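Local atomic coordinates of peptidase M16 C-terminal domain-containing protein (Enterococcus faecalis, PDB entry 3D3Y), a protein that is of unknown function but is related to the M16 metallopeptidases, carrying a domain of their inactive C-terminal type. Residues L8-N13 / P225-K230; L259-D264 / G313-Q318; A274-N279 / S306-F311. All coordinates share one frame; numbering follows the deposited sequence.

Interaction 1. Residues L8-N13 / P225-K230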
loop_
_atom_site.group_PDB
_atom_site.type_symbol
_atom_site.label_atom_id
_atom_site.label_comp_id
_atom_site.label_asym_id
_atom_site.label_seq_id
_atom_site.Cartn_x
_atom_site.Cartn_y
_atom_site.Cartn_z
ATOM N N LEU A 8 18.376 6.925 -17.150
ATOM C CA LEU A 8 19.245 8.004 -16.662
ATOM C C LEU A 8 20.608 7.400 -16.388
ATOM O O LEU A 8 21.566 7.703 -17.112
ATOM C CB LEU A 8 18.648 8.670 -15.417
ATOM C CG LEU A 8 17.323 9.379 -15.692
ATOM C CD1 LEU A 8 16.768 10.013 -14.414
ATOM C CD2 LEU A 8 17.404 10.394 -16.825
ATOM N N VAL A 9 20.684 6.522 -15.385
ATOM C CA VAL A 9 21.773 5.527 -15.260
ATOM C C VAL A 9 21.164 4.138 -15.034
ATOM O O VAL A 9 19.968 4.020 -14.731
ATOM C CB VAL A 9 22.752 5.851 -14.083
ATOM C CG1 VAL A 9 23.484 7.177 -14.324
ATOM C CG2 VAL A 9 22.024 5.887 -12.736
ATOM N N LYS A 10 21.970 3.087 -15.148
ATOM C CA LYS A 10 21.516 1.720 -14.770
ATOM C C LYS A 10 20.745 1.711 -13.446
ATOM O O LYS A 10 21.249 2.222 -12.447
ATOM C CB LYS A 10 22.711 0.768 -14.649
ATOM C CG LYS A 10 22.355 -0.714 -14.699
ATOM C CD LYS A 10 23.622 -1.634 -14.691
ATOM C CE LYS A 10 24.323 -1.628 -13.304
ATOM N NZ LYS A 10 25.241 -2.805 -13.091
ATOM N N GLY A 11 19.538 1.128 -13.449
ATOM C CA GLY A 11 18.711 1.053 -12.263
ATOM C C GLY A 11 17.854 2.277 -11.975
ATOM O O GLY A 11 17.016 2.266 -11.062
ATOM N N VAL A 12 18.077 3.343 -12.741
ATOM C CA VAL A 12 17.356 4.609 -12.579
ATOM C C VAL A 12 16.735 5.042 -13.904
ATOM O O VAL A 12 17.430 5.452 -14.850
ATOM C CB VAL A 12 18.263 5.743 -12.001
ATOM C CG1 VAL A 12 17.435 7.038 -11.790
ATOM C CG2 VAL A 12 18.899 5.310 -10.665
ATOM N N ASN A 13 15.414 4.955 -13.954
ATOM C CA ASN A 13 14.685 5.192 -15.192
ATOM C C ASN A 13 13.663 6.282 -15.075
ATOM O O ASN A 13 13.058 6.471 -14.013
ATOM C CB ASN A 13 14.043 3.887 -15.648
ATOM C CG ASN A 13 15.080 2.870 -16.034
ATOM O OD1 ASN A 13 15.680 2.983 -17.095
ATOM N ND2 ASN A 13 15.354 1.910 -15.144
ATOM N N PRO A 225 25.087 4.406 -10.897
ATOM C CA PRO A 225 24.477 3.191 -11.438
ATOM C C PRO A 225 24.210 2.199 -10.332
ATOM O O PRO A 225 24.916 2.172 -9.330
ATOM C CB PRO A 225 25.567 2.618 -12.403
ATOM C CG PRO A 225 26.463 3.736 -12.654
ATOM C CD PRO A 225 26.436 4.623 -11.439
ATOM N N ARG A 226 23.148 1.427 -10.478
ATOM C CA ARG A 226 22.927 0.297 -9.573
ATOM C C ARG A 226 22.209 -0.794 -10.339
ATOM O O ARG A 226 21.933 -0.634 -11.526
ATOM C CB ARG A 226 22.201 0.715 -8.266
ATOM C CG ARG A 226 20.693 0.953 -8.381
ATOM C CD ARG A 226 20.278 2.293 -9.047
ATOM N NE ARG A 226 21.072 3.455 -8.635
ATOM C CZ ARG A 226 20.926 4.144 -7.502
ATOM N NH1 ARG A 226 19.999 3.835 -6.598
ATOM N NH2 ARG A 226 21.735 5.173 -7.268
ATOM N N GLU A 227 21.944 -1.910 -9.675
ATOM C CA GLU A 227 21.270 -3.052 -10.293
ATOM C C GLU A 227 19.937 -2.635 -10.900
ATOM O O GLU A 227 19.188 -1.852 -10.307
ATOM C CB GLU A 227 21.047 -4.154 -9.253
ATOM C CG GLU A 227 22.332 -4.747 -8.699
ATOM C CD GLU A 227 23.035 -5.673 -9.683
ATOM O OE1 GLU A 227 22.825 -5.524 -10.916
ATOM O OE2 GLU A 227 23.811 -6.554 -9.229
ATOM N N GLU A 228 19.648 -3.168 -12.077
ATOM C CA GLU A 228 18.391 -2.869 -12.767
ATOM C C GLU A 228 17.207 -3.729 -12.267
ATOM O O GLU A 228 16.070 -3.243 -12.175
ATOM C CB GLU A 228 18.590 -3.027 -14.278
ATOM C CG GLU A 228 17.419 -2.564 -15.119
ATOM C CD GLU A 228 17.335 -1.050 -15.291
ATOM O OE1 GLU A 228 18.353 -0.387 -15.585
ATOM O OE2 GLU A 228 16.221 -0.530 -15.171
ATOM N N GLY A 229 17.480 -4.987 -11.931
ATOM C CA GLY A 229 16.458 -5.908 -11.427
ATOM C C GLY A 229 15.838 -5.503 -10.091
ATOM O O GLY A 229 16.537 -5.237 -9.119
ATOM N N LYS A 230 14.512 -5.471 -10.029
ATOM C CA LYS A 230 13.821 -5.253 -8.751
ATOM C C LYS A 230 13.623 -6.582 -8.000
ATOM O O LYS A 230 13.650 -7.651 -8.608
ATOM C CB LYS A 230 12.456 -4.611 -9.006
ATOM C CG LYS A 230 12.546 -3.168 -9.528
ATOM C CD LYS A 230 11.166 -2.553 -9.687
ATOM C CE LYS A 230 11.244 -1.089 -10.076
ATOM N NZ LYS A 230 11.650 -0.886 -11.501
#
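Gly11 and Glu228 meet in the closely packed part of the contact. Gly11 N gives Glu228 OE1 a 2.9 Å hydrogen bond, arriving from above the carboxylate plane, and Asn13 ND2 reaches Glu228 OE2 on its syn lone pair at 2.6 Å, a short and rather bent bond. One carboxylate therefore holds both the turn and the start of the strand after it. Glu228 gets there by sending CG anti to its own backbone N (chi1 -172°) and then folding at chi2 (78°), which swings the acid back over the turn; Gln7 adds a weak bond to OE1. Beneath, Arg226 N points at Lys10 O, 2.8 Å away and nearly straight at 171°. Gly11 CA lies 3.5 Å from Glu227 O.

Val9 to Val12 form a type II beta turn with Gly11, at positive phi, in its third position; Leu8 and Val9 both face Val12 in a classic beta bulge, and the chain turns a corner at Leu8. On the inner side Val12 CG2 sits over one face of the Arg226 guanidinium, 3.5 Å from NE. In that group NH2 is held by the carbonyls of Thr224 and Leu196 and NH1 by that of Asp199, which fixes the plane the valine rests on.

Towards solvent the contact slackens. Pro225 offers its ring to Lys10, CB to CB at 4.1 Å, and the Lys10 chain runs along the Arg226 carbonyl before bending at chi3. Its ammonium ends 4.2 Å (NZ to OE1) from Glu227, a loose electrostatic attraction rather than a salt bridge.

Interaction 2. Residues L259-D264 / G313-Q318. With ACT (acetate ion), chain E.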
loop_
_atom_site.group_PDB
_atom_site.type_symbol
_atom_site.label_atom_id
_atom_site.label_comp_id
_atom_site.label_asym_id
_atom_site.label_seq_id
_atom_site.Cartn_x
_atom_site.Cartn_y
_atom_site.Cartn_z
ATOM N N LEU A 259 -9.690 -13.896 10.645
ATOM C CA LEU A 259 -9.311 -15.169 9.996
ATOM C C LEU A 259 -8.549 -14.828 8.733
ATOM O O LEU A 259 -8.935 -13.904 7.997
ATOM C CB LEU A 259 -10.542 -15.993 9.585
ATOM C CG LEU A 259 -11.525 -16.555 10.612
ATOM C CD1 LEU A 259 -12.441 -15.450 11.181
ATOM C CD2 LEU A 259 -12.356 -17.587 9.925
ATOM N N ALA A 260 -7.502 -15.601 8.465
ATOM C CA ALA A 260 -6.700 -15.437 7.268
ATOM C C ALA A 260 -6.679 -16.728 6.475
ATOM O O ALA A 260 -6.379 -17.806 7.015
ATOM C CB ALA A 260 -5.285 -15.033 7.633
ATOM N N TYR A 261 -6.916 -16.596 5.172
ATOM C CA TYR A 261 -6.960 -17.710 4.253
ATOM C C TYR A 261 -5.922 -17.535 3.164
ATOM O O TYR A 261 -5.715 -16.413 2.703
ATOM C CB TYR A 261 -8.301 -17.694 3.529
ATOM C CG TYR A 261 -9.544 -17.817 4.371
ATOM C CD1 TYR A 261 -10.203 -19.035 4.504
ATOM C CD2 TYR A 261 -10.102 -16.693 4.975
ATOM C CE1 TYR A 261 -11.370 -19.134 5.259
ATOM C CE2 TYR A 261 -11.279 -16.772 5.714
ATOM C CZ TYR A 261 -11.902 -17.990 5.840
ATOM O OH TYR A 261 -13.066 -18.042 6.560
ATOM N N ASN A 262 -5.292 -18.628 2.740
ATOM C CA ASN A 262 -4.428 -18.615 1.562
ATOM C C ASN A 262 -5.345 -18.730 0.327
ATOM O O ASN A 262 -6.210 -19.621 0.264
ATOM C CB ASN A 262 -3.441 -19.793 1.629
ATOM C CG ASN A 262 -2.462 -19.827 0.456
ATOM O OD1 ASN A 262 -2.820 -20.179 -0.657
ATOM N ND2 ASN A 262 -1.225 -19.497 0.723
ATOM N N THR A 263 -5.186 -17.827 -0.624
ATOM C CA THR A 263 -5.948 -17.913 -1.859
ATOM C C THR A 263 -5.101 -18.434 -2.997
ATOM O O THR A 263 -5.645 -18.946 -3.974
ATOM C CB THR A 263 -6.474 -16.536 -2.305
ATOM O OG1 THR A 263 -5.340 -15.698 -2.582
ATOM C CG2 THR A 263 -7.353 -15.872 -1.219
ATOM N N ASP A 264 -3.787 -18.254 -2.890
ATOM C CA ASP A 264 -2.876 -18.476 -3.999
ATOM C C ASP A 264 -3.325 -17.767 -5.314
ATOM O O ASP A 264 -3.029 -18.245 -6.394
ATOM C CB ASP A 264 -2.713 -19.995 -4.194
ATOM C CG ASP A 264 -1.459 -20.367 -4.968
ATOM O OD1 ASP A 264 -0.371 -19.780 -4.694
ATOM O OD2 ASP A 264 -1.570 -21.269 -5.841
ATOM N N GLY A 313 -1.262 -13.079 -1.933
ATOM C CA GLY A 313 -2.058 -14.327 -2.085
ATOM C C GLY A 313 -2.851 -14.809 -0.869
ATOM O O GLY A 313 -2.882 -16.006 -0.562
ATOM N N PHE A 314 -3.542 -13.886 -0.227
ATOM C CA PHE A 314 -4.309 -14.190 0.953
ATOM C C PHE A 314 -5.510 -13.268 1.062
ATOM O O PHE A 314 -5.626 -12.257 0.355
ATOM C CB PHE A 314 -3.423 -14.217 2.210
ATOM C CG PHE A 314 -3.217 -12.877 2.872
ATOM C CD1 PHE A 314 -3.722 -12.654 4.141
ATOM C CD2 PHE A 314 -2.476 -11.856 2.261
ATOM C CE1 PHE A 314 -3.536 -11.425 4.791
ATOM C CE2 PHE A 314 -2.288 -10.617 2.903
ATOM C CZ PHE A 314 -2.823 -10.401 4.161
HETATM N N MSE A 315 -6.440 -13.639 1.919
HETATM C CA MSE A 315 -7.750 -13.029 2.083
HETATM C C MSE A 315 -7.987 -13.044 3.577
HETATM O O MSE A 315 -7.613 -13.987 4.187
HETATM C CB MSE A 315 -8.771 -13.965 1.441
HETATM C CG MSE A 315 -10.037 -13.418 0.928
HETATM SE SE MSE A 315 -11.651 -14.124 1.607
HETATM C CE MSE A 315 -11.236 -14.143 3.342
ATOM N N THR A 316 -8.619 -12.016 4.141
ATOM C CA THR A 316 -8.906 -11.976 5.582
ATOM C C THR A 316 -10.373 -11.654 5.812
ATOM O O THR A 316 -11.028 -11.005 4.959
ATOM C CB THR A 316 -8.089 -10.902 6.319
ATOM O OG1 THR A 316 -8.511 -9.616 5.878
ATOM C CG2 THR A 316 -6.594 -11.047 6.080
ATOM N N VAL A 317 -10.889 -12.167 6.920
ATOM C CA VAL A 317 -12.178 -11.838 7.403
ATOM C C VAL A 317 -11.894 -11.210 8.752
ATOM O O VAL A 317 -11.123 -11.767 9.548
ATOM C CB VAL A 317 -13.080 -13.101 7.564
ATOM C CG1 VAL A 317 -14.371 -12.780 8.384
ATOM C CG2 VAL A 317 -13.485 -13.654 6.200
ATOM N N GLN A 318 -12.496 -10.049 8.998
ATOM C CA GLN A 318 -12.348 -9.352 10.265
ATOM C C GLN A 318 -13.727 -9.126 10.885
ATOM O O GLN A 318 -14.628 -8.649 10.193
ATOM C CB GLN A 318 -11.687 -7.996 10.013
ATOM C CG GLN A 318 -10.257 -8.095 9.478
ATOM C CD GLN A 318 -9.686 -6.718 9.238
ATOM O OE1 GLN A 318 -9.735 -5.833 10.115
ATOM N NE2 GLN A 318 -9.175 -6.511 8.036
HETATM C C ACT E . -5.940 -7.796 3.927
HETATM O O ACT E . -6.610 -7.719 4.998
HETATM O OXT ACT E . -6.303 -8.631 3.034
HETATM C CH3 ACT E . -4.738 -6.926 3.742
#
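Gly313 O is gripped by two successive amides of the other segment: Thr263 N at 2.9 Å, coming from above the carbonyl plane, and Asp264 N in a weak bond of 3.4 Å. Here the chain leaves the strand pairing that Tyr261 and Met315 keep up just before, with Tyr261 N bonded to Met315 O at 2.9 Å almost on the line of the carbonyl. Thr263 closes this end: its OG1 accepts a hydrogen bond from the Ile265 amide, while CG2 packs on Met315 CB at 3.6 Å.

Side chains alternate between two faces. On one, Tyr261 and the selenomethionine Met315 run side by side in the same direction. SE stands 5.2 Å from the centroid of the Tyr261 ring, an oblique Met-aromatic contact. The methyl CE comes within 3.2 Å of Tyr261 CD2, so close, with chi2 at an unusual -123°, that its exact placement is doubtful. Val317 CG2 meets the ring at its edge. Helices 326-341 and 272-284 pack on this face.

The other face carries Phe314 and Thr316 round an acetate ion, probably from the crystallisation liquor. Thr316 places OG1 between its backbone N and carbonyl carbon (chi1 67°), and from there the hydroxyl donates to the acetate O at 2.8 Å; acetate OXT lies over one face of the Phe314 ring, which also meets Tyr162 and Phe163. Gly313 and Phe314 together face Asp309 in a G1 beta bulge, and strands 255-262 and 314-321 are antiparallel neighbours in the helix-backed sheet of the M16-like inactive domain.

Interaction 3. Residues A274-N279 / S306-F311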
loop_
_atom_site.group_PDB
_atom_site.type_symbol
_atom_site.label_atom_id
_atom_site.label_comp_id
_atom_site.label_asym_id
_atom_site.label_seq_id
_atom_site.Cartn_x
_atom_site.Cartn_y
_atom_site.Cartn_z
ATOM N N ALA A 274 -12.518 -13.422 -10.899
ATOM C CA ALA A 274 -13.385 -14.300 -10.087
ATOM C C ALA A 274 -13.209 -14.033 -8.577
ATOM O O ALA A 274 -14.166 -14.063 -7.813
ATOM C CB ALA A 274 -13.069 -15.783 -10.409
ATOM N N LEU A 275 -11.975 -13.769 -8.168
ATOM C CA LEU A 275 -11.687 -13.497 -6.737
ATOM C C LEU A 275 -12.269 -12.147 -6.309
ATOM O O LEU A 275 -12.840 -12.013 -5.217
ATOM C CB LEU A 275 -10.182 -13.562 -6.469
ATOM C CG LEU A 275 -9.723 -13.086 -5.079
ATOM C CD1 LEU A 275 -10.193 -14.112 -4.043
ATOM C CD2 LEU A 275 -8.182 -12.970 -5.075
ATOM N N GLN A 276 -12.181 -11.161 -7.206
ATOM C CA GLN A 276 -12.775 -9.847 -6.953
ATOM C C GLN A 276 -14.271 -10.027 -6.602
ATOM O O GLN A 276 -14.768 -9.474 -5.625
ATOM C CB GLN A 276 -12.607 -8.953 -8.190
ATOM C CG GLN A 276 -11.155 -8.595 -8.548
ATOM C CD GLN A 276 -10.532 -7.669 -7.512
ATOM O OE1 GLN A 276 -11.240 -6.925 -6.813
ATOM N NE2 GLN A 276 -9.215 -7.719 -7.388
ATOM N N VAL A 277 -14.954 -10.826 -7.410
ATOM C CA VAL A 277 -16.377 -11.046 -7.255
ATOM C C VAL A 277 -16.632 -11.930 -6.043
ATOM O O VAL A 277 -17.517 -11.613 -5.238
ATOM C CB VAL A 277 -17.027 -11.610 -8.558
ATOM C CG1 VAL A 277 -18.543 -11.911 -8.351
ATOM C CG2 VAL A 277 -16.822 -10.624 -9.725
ATOM N N PHE A 278 -15.852 -13.008 -5.887
ATOM C CA PHE A 278 -16.027 -13.881 -4.711
ATOM C C PHE A 278 -15.958 -13.056 -3.428
ATOM O O PHE A 278 -16.802 -13.200 -2.528
ATOM C CB PHE A 278 -14.971 -14.985 -4.649
ATOM C CG PHE A 278 -14.877 -15.612 -3.284
ATOM C CD1 PHE A 278 -15.739 -16.664 -2.916
ATOM C CD2 PHE A 278 -13.960 -15.130 -2.348
ATOM C CE1 PHE A 278 -15.678 -17.231 -1.622
ATOM C CE2 PHE A 278 -13.897 -15.682 -1.059
ATOM C CZ PHE A 278 -14.748 -16.752 -0.701
ATOM N N ASN A 279 -14.959 -12.172 -3.361
ATOM C CA ASN A 279 -14.743 -11.365 -2.170
ATOM C C ASN A 279 -15.933 -10.490 -1.873
ATOM O O ASN A 279 -16.356 -10.383 -0.705
ATOM C CB ASN A 279 -13.475 -10.502 -2.248
ATOM C CG ASN A 279 -13.291 -9.672 -0.982
ATOM O OD1 ASN A 279 -13.337 -8.421 -1.016
ATOM N ND2 ASN A 279 -13.136 -10.363 0.142
ATOM N N SER A 306 -14.666 -8.866 4.568
ATOM C CA SER A 306 -13.539 -9.600 3.995
ATOM C C SER A 306 -12.763 -8.636 3.106
ATOM O O SER A 306 -13.335 -7.616 2.630
ATOM C CB SER A 306 -14.023 -10.848 3.239
ATOM O OG SER A 306 -14.791 -10.487 2.087
ATOM N N SER A 307 -11.462 -8.912 2.945
ATOM C CA SER A 307 -10.550 -8.095 2.135
ATOM C C SER A 307 -9.601 -9.074 1.491
ATOM O O SER A 307 -9.337 -10.129 2.066
ATOM C CB SER A 307 -9.696 -7.186 3.022
ATOM O OG SER A 307 -10.531 -6.301 3.728
ATOM N N ILE A 308 -9.066 -8.699 0.335
ATOM C CA ILE A 308 -8.087 -9.520 -0.420
ATOM C C ILE A 308 -6.785 -8.751 -0.700
ATOM O O ILE A 308 -6.786 -7.529 -0.796
ATOM C CB ILE A 308 -8.644 -10.057 -1.770
ATOM C CG1 ILE A 308 -9.196 -8.898 -2.628
ATOM C CG2 ILE A 308 -9.702 -11.105 -1.489
ATOM C CD1 ILE A 308 -9.599 -9.297 -4.140
ATOM N N ASP A 309 -5.686 -9.495 -0.841
ATOM C CA ASP A 309 -4.419 -8.941 -1.224
ATOM C C ASP A 309 -3.913 -9.863 -2.327
ATOM O O ASP A 309 -3.556 -11.028 -2.079
ATOM C CB ASP A 309 -3.485 -8.938 -0.007
ATOM C CG ASP A 309 -2.079 -8.423 -0.313
ATOM O OD1 ASP A 309 -1.584 -8.548 -1.453
ATOM O OD2 ASP A 309 -1.439 -7.915 0.641
ATOM N N THR A 310 -3.897 -9.330 -3.542
ATOM C CA THR A 310 -3.539 -10.095 -4.745
ATOM C C THR A 310 -2.050 -9.947 -5.087
ATOM O O THR A 310 -1.605 -10.324 -6.196
ATOM C CB THR A 310 -4.408 -9.648 -5.955
ATOM O OG1 THR A 310 -4.184 -8.259 -6.195
ATOM C CG2 THR A 310 -5.891 -9.814 -5.627
ATOM N N PHE A 311 -1.281 -9.381 -4.156
ATOM C CA PHE A 311 0.180 -9.415 -4.238
ATOM C C PHE A 311 0.839 -10.380 -3.217
ATOM O O PHE A 311 1.979 -10.826 -3.415
ATOM C CB PHE A 311 0.746 -7.975 -4.196
ATOM C CG PHE A 311 0.339 -7.142 -5.421
ATOM C CD1 PHE A 311 1.252 -6.878 -6.430
ATOM C CD2 PHE A 311 -0.971 -6.701 -5.583
ATOM C CE1 PHE A 311 0.865 -6.140 -7.572
ATOM C CE2 PHE A 311 -1.368 -5.993 -6.737
ATOM C CZ PHE A 311 -0.449 -5.703 -7.704
HETATM O O HOH W 1 -12.756 -5.811 0.311
#
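Asn279 reaches from helix 272-284 to Ser306 and Ile308 on strand 303-309. CB rests against Ile308 CG2 at 3.9 Å. CG stands anti to the backbone N (chi1 180°), which carries the amide straight out from the helix towards the strand. There OD1 accepts a hydrogen bond from a water at 3.0 Å, and the same water donates to Ser306 O, also at 3.0 Å. ND2 lies 2.6 Å from Ser306 OG, but the angle is too poor for this to count as a hydrogen bond.

About one turn earlier in the helix, the chemistry changes. Leu275 and Ile308 reach towards each other tip to tip, Leu275 CG to Ile308 CD1 at 3.9 Å, and the leucine slides past Thr310 so that CD2 touches its CG2. Gln276 crosses Ile308 at about a right angle, with NE2 against CD1 at 3.6 Å. The isoleucine thus wedges between three helix side chains.

The axes of helix segment 274-279 and strand 306-309 run nearly antiparallel, at 162°, and approach to 9.0 Å. Past Ile308, Asp309 OD1 takes the Phe311 amide in an Asx turn as the strand ends. Helix and strand are therefore joined by hydrophobic contact at one end and by a bridging water at the other, where the water supplies the donors that two acceptors, Asn279 OD1 and Ser306 O, could not give each other.

In the fold
Interaction 1 comes first along the chain and stands apart: its centre is 35 Å from that of interaction 2 and 33 Å from that of interaction 3. It fastens the start of strand 12-18, in the sheet of the N-terminal half, to the loop between helix 211-219 and strand 244-251. Interactions 2 and 3 belong to the second sheet, their centres 9 Å apart, with 274-279 and 306-311 nested in the loop closed by 259-264 and 313-318. Strands 255-262, 314-321 and 303-309 lie in that order, and helix 272-284 packs on them. Interaction 1 thus ties the chain leading towards the second sheet back onto the first, while interactions 2 and 3 build one helix-on-sheet unit within the second.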